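Putative aliphatic sulfonates-binding protein (Escherichia coli, PDB 2X26) probably binds aliphatic sulfonates in the periplasm and hands them to an ABC-type transporter for uptake into the cell. Local coordinates at residues G71-V77 against I280-W285; I62-F66 against T264-F268; I14-A19 against F209-L215. One frame throughout, in Å; residues are numbered along the deposited sequence.

Contact 1: residues G71-V77 against I280-W285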
ATOM      1  N   GLY A  71      -3.110   5.774 -18.362  1.00  7.78           N
ATOM      2  CA  GLY A  71      -4.205   5.094 -19.037  1.00  8.75           C
ATOM      3  C   GLY A  71      -4.526   3.689 -18.527  1.00  9.30           C
ATOM      4  O   GLY A  71      -5.470   3.097 -19.033  1.00 10.38           O
ATOM      5  N   ALA A  72      -3.843   3.161 -17.506  1.00 10.19           N
ATOM      6  CA  ALA A  72      -4.216   1.836 -17.027  1.00 10.32           C
ATOM      7  C   ALA A  72      -5.618   1.879 -16.431  1.00 11.28           C
ATOM      8  O   ALA A  72      -6.003   2.863 -15.758  1.00 13.00           O
ATOM      9  CB  ALA A  72      -3.203   1.271 -16.070  1.00  9.18           C
ATOM     10  N   ASP A  73      -6.418   0.864 -16.728  1.00 11.41           N
ATOM     11  CA  ASP A  73      -7.820   0.860 -16.273  1.00 12.55           C
ATOM     12  C   ASP A  73      -7.950   0.107 -14.935  1.00 13.28           C
ATOM     13  O   ASP A  73      -9.009  -0.429 -14.605  1.00 17.21           O
ATOM     14  CB  ASP A  73      -8.751   0.260 -17.327  1.00 13.53           C
ATOM     15  CG  ASP A  73     -10.255   0.466 -16.996  1.00 16.35           C
ATOM     16  OD1 ASP A  73     -10.632   1.414 -16.251  1.00 21.96           O
ATOM     17  OD2 ASP A  73     -11.071  -0.346 -17.493  1.00 20.59           O
ATOM     18  N   LEU A  74      -6.910   0.140 -14.132  1.00 10.96           N
ATOM     19  CA  LEU A  74      -6.910  -0.625 -12.868  1.00  8.99           C
ATOM     20  C   LEU A  74      -7.795   0.025 -11.834  1.00  8.46           C
ATOM     21  O   LEU A  74      -7.742   1.241 -11.669  1.00 10.37           O
ATOM     22  CB  LEU A  74      -5.517  -0.645 -12.324  1.00 10.19           C
ATOM     23  CG  LEU A  74      -4.515  -1.119 -13.343  1.00 11.53           C
ATOM     24  CD1 LEU A  74      -3.124  -1.014 -12.679  1.00 15.18           C
ATOM     25  CD2 LEU A  74      -4.814  -2.567 -13.776  1.00 16.04           C
ATOM     26  N   VAL A  75      -8.612  -0.755 -11.142  1.00  5.86           N
ATOM     27  CA  VAL A  75      -9.630  -0.189 -10.255  1.00  4.60           C
ATOM     28  C   VAL A  75      -9.228  -0.414  -8.818  1.00  5.61           C
ATOM     29  O   VAL A  75      -8.600  -1.456  -8.495  1.00  5.40           O
ATOM     30  CB  VAL A  75     -11.014  -0.797 -10.508  1.00  6.56           C
ATOM     31  CG1 VAL A  75     -11.507  -0.385 -11.890  1.00  5.83           C
ATOM     32  CG2 VAL A  75     -11.039  -2.316 -10.373  1.00  5.15           C
ATOM     33  N   TYR A  76      -9.605   0.545  -7.954  1.00  4.23           N
ATOM     34  CA  TYR A  76      -9.417   0.395  -6.516  1.00  4.45           C
ATOM     35  C   TYR A  76     -10.554  -0.471  -5.982  1.00  5.84           C
ATOM     36  O   TYR A  76     -11.728  -0.070  -6.033  1.00  6.96           O
ATOM     37  CB  TYR A  76      -9.488   1.762  -5.843  1.00  5.20           C
ATOM     38  CG  TYR A  76      -8.464   2.771  -6.307  1.00  3.12           C
ATOM     39  CD1 TYR A  76      -7.195   2.862  -5.686  1.00  6.84           C
ATOM     40  CD2 TYR A  76      -8.762   3.662  -7.300  1.00  5.23           C
ATOM     41  CE1 TYR A  76      -6.241   3.816  -6.102  1.00  5.15           C
ATOM     42  CE2 TYR A  76      -7.825   4.623  -7.744  1.00  5.90           C
ATOM     43  CZ  TYR A  76      -6.564   4.689  -7.136  1.00  9.15           C
ATOM     44  OH  TYR A  76      -5.636   5.639  -7.542  1.00  6.06           O
ATOM     45  N   VAL A  77     -10.218  -1.652  -5.501  1.00  4.61           N
ATOM     46  CA  VAL A  77     -11.216  -2.557  -4.966  1.00  6.19           C
ATOM     47  C   VAL A  77     -11.368  -2.444  -3.435  1.00  6.23           C
ATOM     48  O   VAL A  77     -12.403  -2.843  -2.897  1.00  8.08           O
ATOM     49  CB  VAL A  77     -11.019  -4.059  -5.376  1.00  6.10           C
ATOM     50  CG1 VAL A  77     -11.376  -4.311  -6.888  1.00  7.55           C
ATOM     51  CG2 VAL A  77      -9.615  -4.595  -4.966  1.00  6.30           C
ATOM     52  N   ILE A 280      -9.969  10.053 -10.434  1.00 10.94           N
ATOM     53  CA  ILE A 280      -9.847   8.916  -9.517  1.00 10.34           C
ATOM     54  C   ILE A 280     -11.181   8.188  -9.307  1.00 11.10           C
ATOM     55  O   ILE A 280     -11.205   6.951  -9.228  1.00 10.82           O
ATOM     56  CB  ILE A 280      -9.276   9.340  -8.113  1.00  9.50           C
ATOM     57  CG1 ILE A 280      -7.835   9.847  -8.278  1.00  7.59           C
ATOM     58  CG2 ILE A 280      -9.429   8.182  -7.015  1.00 10.75           C
ATOM     59  CD1 ILE A 280      -6.913   8.766  -8.808  1.00 11.11           C
ATOM     60  N   ARG A 281     -12.280   8.949  -9.232  1.00  9.16           N
ATOM     61  CA  ARG A 281     -13.560   8.323  -8.977  1.00 10.69           C
ATOM     62  C   ARG A 281     -13.981   7.323 -10.055  1.00 11.21           C
ATOM     63  O   ARG A 281     -14.661   6.369  -9.734  1.00 12.69           O
ATOM     64  CB  ARG A 281     -14.655   9.362  -8.762  1.00 10.91           C
ATOM     65  CG  ARG A 281     -14.477  10.077  -7.405  1.00 12.22           C
ATOM     66  CD  ARG A 281     -15.243  11.366  -7.440  1.00 15.37           C
ATOM     67  NE  ARG A 281     -15.077  12.177  -6.246  1.00 14.79           N
ATOM     68  CZ  ARG A 281     -14.189  13.164  -6.111  1.00 13.73           C
ATOM     69  NH1 ARG A 281     -13.331  13.446  -7.086  1.00 12.54           N
ATOM     70  NH2 ARG A 281     -14.170  13.872  -4.992  1.00 13.72           N
ATOM     71  N   GLN A 282     -13.549   7.523 -11.301  1.00 11.47           N
ATOM     72  CA  GLN A 282     -13.859   6.591 -12.405  1.00 11.91           C
ATOM     73  C   GLN A 282     -13.200   5.209 -12.175  1.00 12.32           C
ATOM     74  O   GLN A 282     -13.672   4.183 -12.706  1.00 12.04           O
ATOM     75  CB  GLN A 282     -13.397   7.220 -13.754  1.00 13.05           C
ATOM     76  CG  GLN A 282     -13.870   6.521 -15.070  1.00 16.76           C
ATOM     77  CD  GLN A 282     -13.063   5.289 -15.514  1.00 23.07           C
ATOM     78  OE1 GLN A 282     -11.832   5.175 -15.297  1.00 24.66           O
ATOM     79  NE2 GLN A 282     -13.764   4.356 -16.160  1.00 25.40           N
ATOM     80  N   ARG A 283     -12.129   5.195 -11.366  1.00 10.55           N
ATOM     81  CA  ARG A 283     -11.352   3.994 -11.080  1.00 10.44           C
ATOM     82  C   ARG A 283     -11.765   3.309  -9.776  1.00  9.69           C
ATOM     83  O   ARG A 283     -11.116   2.353  -9.378  1.00  9.50           O
ATOM     84  CB  ARG A 283      -9.843   4.304 -11.024  1.00 10.75           C
ATOM     85  CG  ARG A 283      -9.252   4.890 -12.309  1.00 11.61           C
ATOM     86  CD  ARG A 283      -9.338   3.922 -13.489  1.00 15.05           C
ATOM     87  NE  ARG A 283      -8.260   4.179 -14.458  1.00 15.77           N
ATOM     88  CZ  ARG A 283      -8.247   5.177 -15.340  1.00 21.32           C
ATOM     89  NH1 ARG A 283      -9.238   6.062 -15.376  1.00 22.52           N
ATOM     90  NH2 ARG A 283      -7.218   5.313 -16.182  1.00 21.42           N
ATOM     91  N   ILE A 284     -12.813   3.802  -9.105  1.00  9.37           N
ATOM     92  CA  ILE A 284     -13.291   3.186  -7.874  1.00 10.15           C
ATOM     93  C   ILE A 284     -14.284   2.060  -8.206  1.00 10.93           C
ATOM     94  O   ILE A 284     -15.238   2.279  -8.954  1.00  9.13           O
ATOM     95  CB  ILE A 284     -13.811   4.261  -6.880  1.00 10.07           C
ATOM     96  CG1 ILE A 284     -12.598   5.007  -6.312  1.00 12.85           C
ATOM     97  CG2 ILE A 284     -14.562   3.627  -5.720  1.00 11.82           C
ATOM     98  CD1 ILE A 284     -12.922   6.223  -5.550  1.00 18.81           C
ATOM     99  N   TRP A 285     -13.999   0.843  -7.732  1.00 10.53           N
ATOM    100  CA  TRP A 285     -14.910  -0.278  -7.918  1.00 11.48           C
ATOM    101  C   TRP A 285     -15.997  -0.224  -6.861  1.00 13.50           C
ATOM    102  O   TRP A 285     -15.699  -0.167  -5.643  1.00 12.96           O
ATOM    103  CB  TRP A 285     -14.166  -1.607  -7.884  1.00 11.43           C
ATOM    104  CG  TRP A 285     -15.037  -2.856  -8.041  1.00 10.37           C
ATOM    105  CD1 TRP A 285     -15.761  -3.208  -9.127  1.00  8.96           C
ATOM    106  CD2 TRP A 285     -15.247  -3.890  -7.054  1.00 10.68           C
ATOM    107  NE1 TRP A 285     -16.434  -4.405  -8.892  1.00 11.00           N
ATOM    108  CE2 TRP A 285     -16.116  -4.848  -7.631  1.00  9.53           C
ATOM    109  CE3 TRP A 285     -14.771  -4.098  -5.742  1.00  8.99           C
ATOM    110  CZ2 TRP A 285     -16.526  -6.015  -6.946  1.00  9.03           C
ATOM    111  CZ3 TRP A 285     -15.169  -5.254  -5.040  1.00 11.67           C
ATOM    112  CH2 TRP A 285     -16.053  -6.206  -5.648  1.00  8.19           C
TER
HETATM  113  O   HOH W   1     -14.043  -0.075  -3.533  1.00 14.69           O
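Arg-283 reaches Ala-72 by way of a bent side chain: CG is anti to its own carbonyl carbon (chi1 -60°), and a second turn at chi2 (-63°) carries CD past Leu-74 O and lays the guanidinium edge against the loop before the strand. Two nitrogens grip a single acceptor there, side-on: Ala-72 O takes NE of Arg-283 at 2.9 Å, within the carbonyl plane, and NH2 at 2.8 Å from above it. Both hydrogen bonds are somewhat bent, as expected when one oxygen serves two donors. Gln-282 OE1 accepts a weak bond from NH1 of the same guanidinium. Asp-73 OD1 is 4.1 Å from Arg-283 NE but far out of the guanidinium plane, so only charge attraction is likely to act; its salt bridge is with Arg-192.

Further along, the backbones take over. Tyr-76 N donates to Arg-283 O at 2.8 Å, and Trp-285 N returns a bond to Tyr-76 O at 3.0 Å. The Tyr-76 ring passes by Arg-283 CB and Ile-280 CG2, while its hydroxyl touches Ile-280 CD1 at 3.6 Å and is held by Gln-261. At the other end Val-77 CG1 rests 3.6 Å from Trp-285 CE3.

The pattern of the two backbone bonds is that of a single parallel bridge centred on Tyr-76 and Ile-284. Strand 74-80 is an outermost strand of a mixed five-stranded sheet, already paired with strand 186-191 through Val-75 and Val-77, and segment 280-285 adds this one bridge on its other edge in one lobe of this type 2 periplasmic binding protein fold.

Contact 2: residues I62-F66 against T264-F268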
ATOM      1  N   ILE A  62       0.398   6.030  -3.779  1.00  8.11           N
ATOM      2  CA  ILE A  62       1.084   6.710  -4.866  1.00  8.60           C
ATOM      3  C   ILE A  62       1.208   5.921  -6.182  1.00  7.94           C
ATOM      4  O   ILE A  62       0.816   6.458  -7.239  1.00  8.09           O
ATOM      5  CB  ILE A  62       2.490   7.252  -4.442  1.00  9.42           C
ATOM      6  CG1 ILE A  62       2.394   8.213  -3.242  1.00 10.08           C
ATOM      7  CG2 ILE A  62       3.180   7.888  -5.674  1.00  9.11           C
ATOM      8  CD1 ILE A  62       1.268   9.241  -3.339  1.00 10.99           C
ATOM      9  N   PRO A  63       1.707   4.659  -6.137  1.00  7.24           N
ATOM     10  CA  PRO A  63       1.887   3.952  -7.416  1.00  7.00           C
ATOM     11  C   PRO A  63       0.670   3.938  -8.342  1.00  7.25           C
ATOM     12  O   PRO A  63       0.852   4.075  -9.546  1.00  8.45           O
ATOM     13  CB  PRO A  63       2.366   2.545  -6.994  1.00  6.01           C
ATOM     14  CG  PRO A  63       3.139   2.809  -5.655  1.00  7.73           C
ATOM     15  CD  PRO A  63       2.283   3.901  -4.993  1.00  7.03           C
ATOM     16  N   PRO A  64      -0.569   3.767  -7.825  1.00  6.36           N
ATOM     17  CA  PRO A  64      -1.697   3.718  -8.737  1.00  7.14           C
ATOM     18  C   PRO A  64      -1.913   4.996  -9.508  1.00  8.05           C
ATOM     19  O   PRO A  64      -2.474   4.950 -10.614  1.00  9.34           O
ATOM     20  CB  PRO A  64      -2.911   3.572  -7.828  1.00  8.15           C
ATOM     21  CG  PRO A  64      -2.364   2.962  -6.566  1.00  8.61           C
ATOM     22  CD  PRO A  64      -0.953   3.440  -6.444  1.00  5.55           C
ATOM     23  N   ILE A  65      -1.534   6.134  -8.918  1.00  6.70           N
ATOM     24  CA  ILE A  65      -1.723   7.413  -9.625  1.00  6.51           C
ATOM     25  C   ILE A  65      -0.850   7.404 -10.885  1.00  6.18           C
ATOM     26  O   ILE A  65      -1.318   7.774 -11.987  1.00  6.89           O
ATOM     27  CB  ILE A  65      -1.333   8.619  -8.715  1.00  5.75           C
ATOM     28  CG1 ILE A  65      -2.277   8.661  -7.534  1.00  6.32           C
ATOM     29  CG2 ILE A  65      -1.365   9.931  -9.553  1.00  5.71           C
ATOM     30  CD1 ILE A  65      -1.856   9.670  -6.369  1.00  7.62           C
ATOM     31  N   PHE A  66       0.403   6.988 -10.750  1.00  7.59           N
ATOM     32  CA  PHE A  66       1.271   6.852 -11.958  1.00  8.33           C
ATOM     33  C   PHE A  66       0.686   5.927 -13.033  1.00  9.07           C
ATOM     34  O   PHE A  66       0.664   6.285 -14.209  1.00  8.77           O
ATOM     35  CB  PHE A  66       2.666   6.350 -11.586  1.00  8.01           C
ATOM     36  CG  PHE A  66       3.514   7.366 -10.943  1.00  9.26           C
ATOM     37  CD1 PHE A  66       4.459   8.057 -11.668  1.00 13.09           C
ATOM     38  CD2 PHE A  66       3.377   7.634  -9.588  1.00 13.28           C
ATOM     39  CE1 PHE A  66       5.243   9.013 -11.060  1.00 13.31           C
ATOM     40  CE2 PHE A  66       4.172   8.587  -8.979  1.00 14.76           C
ATOM     41  CZ  PHE A  66       5.094   9.285  -9.721  1.00 14.84           C
ATOM     42  N   THR A 264      -4.275  14.097  -3.996  1.00  9.45           N
ATOM     43  CA  THR A 264      -2.887  13.680  -4.228  1.00  8.89           C
ATOM     44  C   THR A 264      -2.579  13.570  -5.735  1.00  9.53           C
ATOM     45  O   THR A 264      -1.488  13.950  -6.216  1.00  8.48           O
ATOM     46  CB  THR A 264      -2.587  12.337  -3.531  1.00  8.37           C
ATOM     47  OG1 THR A 264      -2.874  12.491  -2.122  1.00  8.80           O
ATOM     48  CG2 THR A 264      -1.097  11.951  -3.722  1.00  9.63           C
ATOM     49  N   ALA A 265      -3.534  13.031  -6.490  1.00  9.11           N
ATOM     50  CA  ALA A 265      -3.344  12.962  -7.949  1.00  9.36           C
ATOM     51  C   ALA A 265      -3.174  14.362  -8.516  1.00 10.75           C
ATOM     52  O   ALA A 265      -2.271  14.597  -9.331  1.00  9.88           O
ATOM     53  CB  ALA A 265      -4.475  12.239  -8.635  1.00  9.02           C
ATOM     54  N   ASP A 266      -3.990  15.302  -8.038  1.00 10.86           N
ATOM     55  CA  ASP A 266      -3.835  16.694  -8.485  1.00 13.04           C
ATOM     56  C   ASP A 266      -2.475  17.265  -8.122  1.00 11.95           C
ATOM     57  O   ASP A 266      -1.812  17.859  -8.985  1.00 11.58           O
ATOM     58  CB  ASP A 266      -4.939  17.600  -7.958  1.00 12.73           C
ATOM     59  CG  ASP A 266      -6.335  17.158  -8.393  1.00 16.31           C
ATOM     60  OD1 ASP A 266      -6.482  16.375  -9.357  1.00 20.93           O
ATOM     61  OD2 ASP A 266      -7.295  17.604  -7.733  1.00 19.83           O
ATOM     62  N   LEU A 267      -2.040  17.055  -6.878  1.00 11.15           N
ATOM     63  CA  LEU A 267      -0.720  17.506  -6.429  1.00 11.10           C
ATOM     64  C   LEU A 267       0.405  16.957  -7.320  1.00 11.53           C
ATOM     65  O   LEU A 267       1.313  17.697  -7.744  1.00 13.41           O
ATOM     66  CB  LEU A 267      -0.463  17.061  -4.981  1.00 10.96           C
ATOM     67  CG  LEU A 267       0.836  17.560  -4.317  1.00 12.01           C
ATOM     68  CD1 LEU A 267       0.848  19.105  -4.295  1.00 14.90           C
ATOM     69  CD2 LEU A 267       1.076  16.959  -2.898  1.00 14.57           C
ATOM     70  N   PHE A 268       0.350  15.657  -7.603  1.00 10.75           N
ATOM     71  CA  PHE A 268       1.343  15.037  -8.464  1.00 10.44           C
ATOM     72  C   PHE A 268       1.321  15.580  -9.896  1.00 10.74           C
ATOM     73  O   PHE A 268       2.384  15.886 -10.446  1.00 11.84           O
ATOM     74  CB  PHE A 268       1.303  13.505  -8.396  1.00  9.85           C
ATOM     75  CG  PHE A 268       2.119  12.943  -7.257  1.00  9.37           C
ATOM     76  CD1 PHE A 268       1.903  13.372  -5.950  1.00 10.34           C
ATOM     77  CD2 PHE A 268       3.112  11.972  -7.485  1.00  7.69           C
ATOM     78  CE1 PHE A 268       2.688  12.850  -4.884  1.00 11.35           C
ATOM     79  CE2 PHE A 268       3.870  11.479  -6.443  1.00 11.96           C
ATOM     80  CZ  PHE A 268       3.654  11.900  -5.146  1.00 11.14           C
TER
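Ile-62 and Ile-65 meet Thr-264 in a helix-helix crossing of the type 2 periplasmic binding protein fold, where helix 62-69 of one lobe lies against the C-terminal helix 255-270. The axes of the two short segments stay 10.3 Å apart, so the isoleucines and phenylalanines do most of the bridging.

The two isoleucines share their first torsion but differ in the second. Ile-65 is extended (chi2 169°), which drives CD1 straight out to Thr-264 CG2 at 3.6 Å, while its CG2 branch rests on Ala-265 CB at 4.0 Å. Ile-62 instead folds at chi2 (-45°), bringing its own CD1 to within 3.6 Å of Thr-264 CG2 as well. Thr-264 CG2 thus rests on both isoleucine methyl ends, with OG1 turned back to make a weak bond to Leu-260 O.

One turn on, the Phe-268 ring turns toward helix 62-69 and meets both Ile-62 and Phe-66; it also touches Asn-118 of helix 115-126. An alanine here is likely to open a gap that leaves Ile-62 CG2 and Phe-66 CE2 without their partner. The two phenyl planes are almost perpendicular (86°), but the rings meet obliquely. Their closest atoms are Phe-66 CE2 and Phe-268 CD2 at 3.8 Å, and the neighbouring Phe-268 CE2 lies 3.7 Å from Ile-62 CG2.

Contact 3: residues I14-A19 against F209-L215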
ATOM      1  N   ILE A  14       0.959  -6.524   4.889  1.00  4.56           N
ATOM      2  CA  ILE A  14       0.826  -7.415   6.071  1.00  4.50           C
ATOM      3  C   ILE A  14      -0.306  -8.383   5.988  1.00  4.69           C
ATOM      4  O   ILE A  14      -0.102  -9.558   6.268  1.00  4.97           O
ATOM      5  CB  ILE A  14       0.725  -6.570   7.343  1.00  5.24           C
ATOM      6  CG1 ILE A  14       1.989  -5.709   7.487  1.00  4.73           C
ATOM      7  CG2 ILE A  14       0.468  -7.486   8.573  1.00  4.11           C
ATOM      8  CD1 ILE A  14       3.400  -6.485   7.317  1.00  7.76           C
ATOM      9  N   GLY A  15      -1.481  -7.902   5.564  1.00  4.96           N
ATOM     10  CA  GLY A  15      -2.671  -8.787   5.427  1.00  5.73           C
ATOM     11  C   GLY A  15      -2.341  -9.944   4.461  1.00  6.01           C
ATOM     12  O   GLY A  15      -2.598 -11.142   4.764  1.00  5.87           O
ATOM     13  N   MET A  16      -1.770  -9.590   3.299  1.00  5.44           N
ATOM     14  CA  MET A  16      -1.400 -10.595   2.322  1.00  4.28           C
ATOM     15  C   MET A  16      -0.363 -11.578   2.865  1.00  4.23           C
ATOM     16  O   MET A  16      -0.544 -12.797   2.723  1.00  3.44           O
ATOM     17  CB  MET A  16      -0.908  -9.951   1.031  1.00  3.93           C
ATOM     18  CG  MET A  16      -2.066  -9.373   0.238  1.00  5.74           C
ATOM     19  SD  MET A  16      -1.386  -8.751  -1.319  1.00  6.84           S
ATOM     20  CE  MET A  16      -2.878  -8.439  -2.185  1.00  4.00           C
ATOM     21  N   VAL A  17       0.673 -11.062   3.485  1.00  3.42           N
ATOM     22  CA  VAL A  17       1.808 -11.917   3.933  1.00  4.60           C
ATOM     23  C   VAL A  17       1.327 -12.895   5.016  1.00  4.27           C
ATOM     24  O   VAL A  17       1.667 -14.095   4.960  1.00  4.72           O
ATOM     25  CB  VAL A  17       2.985 -11.052   4.422  1.00  4.93           C
ATOM     26  CG1 VAL A  17       4.069 -11.870   5.186  1.00  6.65           C
ATOM     27  CG2 VAL A  17       3.657 -10.370   3.192  1.00  5.60           C
ATOM     28  N   LEU A  18       0.545 -12.397   5.980  1.00  4.15           N
ATOM     29  CA  LEU A  18       0.003 -13.288   7.011  0.50  4.25           C
ATOM     30  C   LEU A  18      -1.004 -14.273   6.420  1.00  3.99           C
ATOM     31  O   LEU A  18      -0.971 -15.443   6.763  1.00  3.53           O
ATOM     32  CB  LEU A  18      -0.598 -12.531   8.195  0.50  4.68           C
ATOM     33  CG  LEU A  18       0.475 -12.349   9.268  0.50  6.22           C
ATOM     34  CD1 LEU A  18       1.385 -11.202   8.907  0.50  2.00           C
ATOM     35  CD2 LEU A  18      -0.150 -12.155  10.628  0.50  8.04           C
ATOM     36  N   ALA A  19      -1.864 -13.816   5.493  1.00  3.99           N
ATOM     37  CA  ALA A  19      -2.787 -14.766   4.840  1.00  4.38           C
ATOM     38  C   ALA A  19      -2.021 -15.884   4.122  1.00  5.18           C
ATOM     39  O   ALA A  19      -2.433 -17.059   4.153  1.00  4.88           O
ATOM     40  CB  ALA A  19      -3.714 -14.042   3.818  1.00  5.09           C
ATOM     41  N   PHE A 209      -7.836 -11.145   4.022  1.00  4.13           N
ATOM     42  CA  PHE A 209      -6.604 -10.378   4.338  1.00  4.80           C
ATOM     43  C   PHE A 209      -6.793  -9.556   5.601  1.00  5.28           C
ATOM     44  O   PHE A 209      -5.860  -9.366   6.378  1.00  4.68           O
ATOM     45  CB  PHE A 209      -6.210  -9.409   3.225  1.00  4.15           C
ATOM     46  CG  PHE A 209      -5.908 -10.078   1.905  1.00  5.39           C
ATOM     47  CD1 PHE A 209      -5.332 -11.333   1.840  1.00  6.24           C
ATOM     48  CD2 PHE A 209      -6.137  -9.378   0.717  1.00  5.60           C
ATOM     49  CE1 PHE A 209      -5.035 -11.925   0.585  1.00  6.25           C
ATOM     50  CE2 PHE A 209      -5.803  -9.910  -0.537  1.00  5.84           C
ATOM     51  CZ  PHE A 209      -5.284 -11.199  -0.610  1.00  6.89           C
ATOM     52  N   SER A 210      -7.984  -9.014   5.778  1.00  5.09           N
ATOM     53  CA  SER A 210      -8.223  -8.210   7.013  1.00  6.64           C
ATOM     54  C   SER A 210      -8.186  -9.122   8.272  1.00  7.73           C
ATOM     55  O   SER A 210      -7.645  -8.704   9.313  1.00  8.94           O
ATOM     56  CB  SER A 210      -9.544  -7.422   6.889  1.00  7.45           C
ATOM     57  OG  SER A 210      -9.740  -6.657   8.072  1.00 13.04           O
ATOM     58  N   GLU A 211      -8.753 -10.324   8.199  1.00  8.43           N
ATOM     59  CA  GLU A 211      -8.653 -11.309   9.307  1.00  8.22           C
ATOM     60  C   GLU A 211      -7.187 -11.669   9.574  1.00  8.22           C
ATOM     61  O   GLU A 211      -6.753 -11.839  10.719  1.00  8.31           O
ATOM     62  CB  GLU A 211      -9.391 -12.606   8.991  1.00  8.86           C
ATOM     63  CG  GLU A 211     -10.883 -12.497   8.921  1.00 13.59           C
ATOM     64  CD  GLU A 211     -11.506 -13.823   8.514  1.00 22.08           C
ATOM     65  OE1 GLU A 211     -11.182 -14.867   9.139  1.00 26.38           O
ATOM     66  OE2 GLU A 211     -12.285 -13.840   7.539  1.00 25.98           O
ATOM     67  N   ALA A 212      -6.438 -11.827   8.495  1.00  5.67           N
ATOM     68  CA  ALA A 212      -5.041 -12.184   8.608  1.00  5.79           C
ATOM     69  C   ALA A 212      -4.239 -11.053   9.240  1.00  5.53           C
ATOM     70  O   ALA A 212      -3.384 -11.317  10.106  1.00  6.22           O
ATOM     71  CB  ALA A 212      -4.448 -12.563   7.200  1.00  3.79           C
ATOM     72  N   ASP A 213      -4.531  -9.797   8.882  1.00  4.94           N
ATOM     73  CA  ASP A 213      -3.830  -8.658   9.481  1.00  5.81           C
ATOM     74  C   ASP A 213      -4.091  -8.642  10.999  1.00  6.09           C
ATOM     75  O   ASP A 213      -3.159  -8.398  11.771  1.00  6.33           O
ATOM     76  CB  ASP A 213      -4.280  -7.337   8.825  1.00  7.45           C
ATOM     77  CG  ASP A 213      -3.342  -6.173   9.124  1.00 11.18           C
ATOM     78  OD1 ASP A 213      -3.077  -5.878  10.317  1.00 12.30           O
ATOM     79  OD2 ASP A 213      -2.914  -5.499   8.180  1.00 13.07           O
ATOM     80  N   ALA A 214      -5.296  -9.010  11.407  1.00  5.73           N
ATOM     81  CA  ALA A 214      -5.656  -9.008  12.847  1.00  6.42           C
ATOM     82  C   ALA A 214      -4.826 -10.003  13.694  1.00  6.92           C
ATOM     83  O   ALA A 214      -4.712  -9.857  14.940  1.00  6.10           O
ATOM     84  CB  ALA A 214      -7.068  -9.296  12.994  1.00  6.75           C
ATOM     85  N   LEU A 215      -4.276 -11.022  13.029  1.00  6.48           N
ATOM     86  CA  LEU A 215      -3.365 -11.950  13.709  1.00  6.09           C
ATOM     87  C   LEU A 215      -2.172 -11.226  14.269  1.00  6.74           C
ATOM     88  O   LEU A 215      -1.581 -11.715  15.231  1.00  5.83           O
ATOM     89  CB  LEU A 215      -2.912 -13.096  12.770  1.00  3.87           C
ATOM     90  CG  LEU A 215      -4.067 -13.960  12.234  1.00  5.86           C
ATOM     91  CD1 LEU A 215      -3.524 -14.961  11.203  1.00 11.02           C
ATOM     92  CD2 LEU A 215      -4.867 -14.704  13.333  1.00 11.16           C
TER
HETATM   93  O   HOH W   2      -2.613  -5.347   5.680  1.00 16.56           O
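Gly-15 and Ala-212 mark the point where helix 14-21 and helix 199-218 come together almost at right angles (85°), two helices that pack on the sheet containing strands 4-9 and 56-59 in this type 2 periplasmic binding protein. The segment axes approach to 7.3 Å, a separation that only small residues allow. Any CB on Gly-15 would run into Phe-209 O, whereas the glycine CA lies 3.4 Å from that carbonyl oxygen.

Into the shallow hollow beside Gly-15 goes the methyl of Ala-212. Its CB is 3.3 Å from Ala-19 N and touches Gly-15 O as well, bedding against the peptide groups of one helical turn, with the CB atoms of Leu-18 and Ala-19 as walls. Leu-18 was modelled in two conformers; in one of them CD2 lies by Leu-215 CB, a tentative contact that the other may not keep.

The larger bump is Phe-209, whose ring extends over the flank of helix 14-21 to reach Leu-56 of the sheet. Met-16 runs on extended beyond CG (chi2 -176°) and lies across one ring face: CG sits above the centre, 3.8 Å from the ring centroid, in a CH-pi contact. The chain then runs toward the ring's rim, with SD oblique in a Met-aromatic contact and CE 3.7 Å from Phe-209 CE2. Ala-19 CB meets the same ring at its edge, 3.7 Å from CD1, so the ring has one face covered by Met-16 and its edge against Ala-19.

At the start of helix 14-21 the carboxylate of Asp-213, salt-bridged to Arg-245, lies beside Ile-14. A water joins the helices there, accepting from Gly-15 N at 2.8 Å and donating to Asp-213 OD2.

Overall arrangement
Contacts 1 and 2 are neighbours, their centres 12 Å apart, and they touch where Tyr-76 packs on Pro-64 and Ile-280 on Ala-265. Helix 62-69 leads directly into strand 74-80, and helix 255-270 precedes the 280-285 segment, so the C-terminal part of the chain attaches to two consecutive elements. Contact 3 lies on the opposite side of the chain's centre from contact 2, about 26 Å away between centres, and 24 Å from contact 1. Along the sequence all three cross one another: segments from the first 77 residues meet segments beyond residue 208. Late helices and the C-terminal segment thereby return to the lobe built around strands 4-9, 33-38, 56-59, 74-80 and 186-191.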